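Local coordinates for protein urocanate hydratase (Paenibacillus sp. Soil724D2, PDB 7NED) that catalyses, with NAD+ as cofactor, the hydration of urocanate-type substrates, and probably acts on thiourocanate in bacterial ergothioneine breakdown, at residues I40-L45 against G120-A125. Residues are numbered along the deposited sequence; the frame is centred on the assembly and turned at random.
With URO ((2E)-3-(1H-imidazol-4-yl)acrylic acid), chain B; NAD (nicotinamide-adenine-dinucleotide), chain C.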
loop_
_atom_site.group_PDB
_atom_site.type_symbol
_atom_site.label_atom_id
_atom_site.label_comp_id
_atom_site.label_asym_id
_atom_site.label_seq_id
_atom_site.Cartn_x
_atom_site.Cartn_y
_atom_site.Cartn_z
ATOM N N ILE A 40 8.687 -4.903 -22.076
ATOM C CA ILE A 40 7.445 -4.126 -22.015
ATOM C C ILE A 40 6.291 -5.005 -22.473
ATOM O O ILE A 40 6.300 -5.532 -23.593
ATOM C CB ILE A 40 7.537 -2.845 -22.855
ATOM C CG1 ILE A 40 8.553 -1.875 -22.234
ATOM C CG2 ILE A 40 6.177 -2.184 -22.960
ATOM C CD1 ILE A 40 8.841 -0.679 -23.126
ATOM N N VAL A 41 5.299 -5.190 -21.603
ATOM C CA VAL A 41 4.156 -6.029 -21.958
ATOM C C VAL A 41 3.073 -5.225 -22.682
ATOM O O VAL A 41 2.575 -5.636 -23.738
ATOM C CB VAL A 41 3.608 -6.734 -20.696
ATOM C CG1 VAL A 41 2.408 -7.634 -21.052
ATOM C CG2 VAL A 41 4.733 -7.541 -20.012
ATOM N N TYR A 42 2.705 -4.055 -22.160
ATOM C CA TYR A 42 1.631 -3.280 -22.758
ATOM C C TYR A 42 1.667 -1.874 -22.165
ATOM O O TYR A 42 2.525 -1.549 -21.321
ATOM C CB TYR A 42 0.289 -3.997 -22.551
ATOM C CG TYR A 42 -0.258 -3.952 -21.144
ATOM C CD1 TYR A 42 0.244 -4.762 -20.152
ATOM C CD2 TYR A 42 -1.283 -3.078 -20.820
ATOM C CE1 TYR A 42 -0.286 -4.732 -18.839
ATOM C CE2 TYR A 42 -1.800 -3.015 -19.536
ATOM C CZ TYR A 42 -1.284 -3.862 -18.548
ATOM O OH TYR A 42 -1.810 -3.828 -17.287
ATOM N N ALA A 43 0.752 -1.023 -22.625
ATOM C CA ALA A 43 0.577 0.313 -22.029
ATOM C C ALA A 43 1.879 1.115 -22.035
ATOM O O ALA A 43 2.184 1.874 -21.099
ATOM C CB ALA A 43 0.014 0.210 -20.621
ATOM N N ALA A 44 2.674 0.919 -23.083
ATOM C CA ALA A 44 3.825 1.755 -23.430
ATOM C C ALA A 44 5.048 1.471 -22.572
ATOM O O ALA A 44 6.178 1.422 -23.080
ATOM C CB ALA A 44 3.483 3.246 -23.334
ATOM N N LEU A 45 4.855 1.309 -21.263
ATOM C CA LEU A 45 6.025 1.059 -20.426
ATOM C C LEU A 45 5.712 0.143 -19.241
ATOM O O LEU A 45 6.476 0.130 -18.269
ATOM C CB LEU A 45 6.618 2.392 -19.966
ATOM C CG LEU A 45 5.825 3.171 -18.916
ATOM C CD1 LEU A 45 6.748 4.264 -18.296
ATOM C CD2 LEU A 45 4.530 3.821 -19.495
ATOM N N GLY A 120 4.687 -1.411 -13.242
ATOM C CA GLY A 120 4.252 -2.764 -13.531
ATOM C C GLY A 120 2.953 -2.883 -14.299
ATOM O O GLY A 120 2.451 -4.003 -14.461
ATOM N N GLY A 121 2.409 -1.779 -14.802
ATOM C CA GLY A 121 1.053 -1.811 -15.307
ATOM C C GLY A 121 0.102 -2.312 -14.233
ATOM O O GLY A 121 0.320 -2.132 -13.021
ATOM N N LEU A 122 -1.008 -2.906 -14.679
ATOM C CA LEU A 122 -1.800 -3.695 -13.755
ATOM C C LEU A 122 -1.353 -5.147 -13.787
ATOM O O LEU A 122 -0.948 -5.703 -12.757
ATOM C CB LEU A 122 -3.305 -3.582 -14.091
ATOM C CG LEU A 122 -3.859 -2.166 -14.072
ATOM C CD1 LEU A 122 -5.383 -2.133 -14.220
ATOM C CD2 LEU A 122 -3.428 -1.469 -12.790
ATOM N N THR A 123 -1.313 -5.749 -14.977
ATOM C CA THR A 123 -1.039 -7.175 -15.049
ATOM C C THR A 123 0.333 -7.508 -15.634
ATOM O O THR A 123 0.620 -8.692 -15.825
ATOM C CB THR A 123 -2.116 -7.858 -15.871
ATOM O OG1 THR A 123 -2.165 -7.217 -17.148
ATOM C CG2 THR A 123 -3.481 -7.762 -15.171
ATOM N N ALA A 124 1.180 -6.519 -15.930
ATOM C CA ALA A 124 2.471 -6.825 -16.560
ATOM C C ALA A 124 3.446 -7.425 -15.549
ATOM O O ALA A 124 3.953 -8.539 -15.734
ATOM C CB ALA A 124 3.079 -5.569 -17.192
ATOM N N ALA A 125 3.731 -6.693 -14.472
ATOM C CA ALA A 125 4.771 -7.172 -13.564
ATOM C C ALA A 125 4.313 -8.329 -12.702
ATOM O O ALA A 125 5.159 -8.985 -12.074
ATOM C CB ALA A 125 5.271 -6.051 -12.677
HETATM O OAA URO B . -6.313 -7.079 -18.905
HETATM C CAI URO B . -5.080 -6.773 -18.616
HETATM O OAB URO B . -4.214 -7.555 -18.601
HETATM C CAC URO B . -4.746 -5.387 -18.253
HETATM C CAD URO B . -5.684 -4.477 -18.228
HETATM C CAJ URO B . -5.182 -3.205 -17.864
HETATM C CAF URO B . -5.783 -1.991 -18.015
HETATM N NAH URO B . -4.913 -0.976 -17.714
HETATM C CAE URO B . -3.797 -1.580 -17.376
HETATM N NAG URO B . -3.906 -2.925 -17.452
HETATM P PA NAD C . -0.107 0.506 -25.973
HETATM O O1A NAD C . 0.889 1.630 -25.700
HETATM O O2A NAD C . 0.233 -0.888 -26.318
HETATM O O5B NAD C . -0.844 1.040 -27.403
HETATM C C5B NAD C . -1.128 2.380 -27.430
HETATM C C4B NAD C . -1.498 2.658 -28.959
HETATM O O4B NAD C . -1.790 4.005 -29.209
HETATM C C3B NAD C . -0.178 2.304 -29.718
HETATM O O3B NAD C . -0.451 1.454 -30.754
HETATM C C2B NAD C . 0.291 3.696 -30.244
HETATM O O2B NAD C . 0.834 3.643 -31.513
HETATM C C1B NAD C . -1.071 4.366 -30.405
HETATM N N9A NAD C . -1.038 5.829 -30.359
HETATM C C8A NAD C . -0.269 6.675 -29.568
HETATM N N7A NAD C . -0.498 7.944 -29.794
HETATM C C5A NAD C . -1.491 7.951 -30.765
HETATM C C6A NAD C . -2.162 8.994 -31.440
HETATM N N6A NAD C . -1.907 10.293 -31.164
HETATM N N1A NAD C . -3.111 8.700 -32.372
HETATM C C2A NAD C . -3.302 7.381 -32.626
HETATM N N3A NAD C . -2.745 6.292 -32.073
HETATM C C4A NAD C . -1.829 6.621 -31.138
HETATM O O3 NAD C . -1.137 0.809 -24.831
HETATM P PN NAD C . -2.268 -0.257 -24.475
HETATM O O1N NAD C . -1.948 -1.474 -23.657
HETATM O O2N NAD C . -3.198 -0.343 -25.666
HETATM O O5D NAD C . -3.270 0.589 -23.358
HETATM C C5D NAD C . -3.769 1.837 -23.871
HETATM C C4D NAD C . -4.489 2.557 -22.764
HETATM O O4D NAD C . -5.403 1.700 -22.104
HETATM C C3D NAD C . -3.317 2.828 -21.684
HETATM O O3D NAD C . -3.421 4.136 -21.132
HETATM C C2D NAD C . -3.599 1.771 -20.555
HETATM O O2D NAD C . -3.344 2.183 -19.275
HETATM C C1D NAD C . -5.139 1.946 -20.744
HETATM N N1N NAD C . -6.029 1.105 -19.931
HETATM C C2N NAD C . -5.996 1.489 -18.605
HETATM C C3N NAD C . -6.812 0.879 -17.665
HETATM C C7N NAD C . -6.648 1.340 -16.210
HETATM O O7N NAD C . -7.534 1.262 -15.359
HETATM N N7N NAD C . -5.399 1.804 -15.831
HETATM C C4N NAD C . -7.678 -0.118 -18.134
HETATM C C5N NAD C . -7.689 -0.460 -19.485
HETATM C C6N NAD C . -6.852 0.186 -20.411
#
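The contact forms part of the urocanate site, next to the nicotinamide of NAD, while the NAD pyrophosphate lies along A43-A44. Y42 reaches across to the loop 120-125 with its hydroxyl. Y42 OH accepts two backbone N-H bonds, from L122 N at 2.9 Å and T123 N at 3.0 Å. The T123 bond is nearly straight (169°); the L122 bond is more bent (144°). Together they fix the phenol oxygen next to the imidazole of urocanate. L122 packs on the same imidazole, with L122 CG 3.4 Å from URO CAE. T123 binds the other end of the ligand: T123 OG1 donates to carboxylate oxygen URO OAB at 2.5 Å. With T123 chi1 at 56°, OG1 sits between backbone N and carbonyl carbon and faces the carboxylate. Further along the loop, the A124 methyl touches both V41 and ring atom CE1 of Y42, with A124 CB 3.7 Å from V41 CB. On the cofactor side, A43 N bonds to phosphate oxygen NAD O1N at 2.9 Å. Y129 stacks on the Y42 ring, and R352 also bonds urocanate. Strand 40-42 pairs with 46-47, whose A46 touches A124. The loop 120-125 lies between helices 105-113 and 133-150, and L122 rests on strand 428-441.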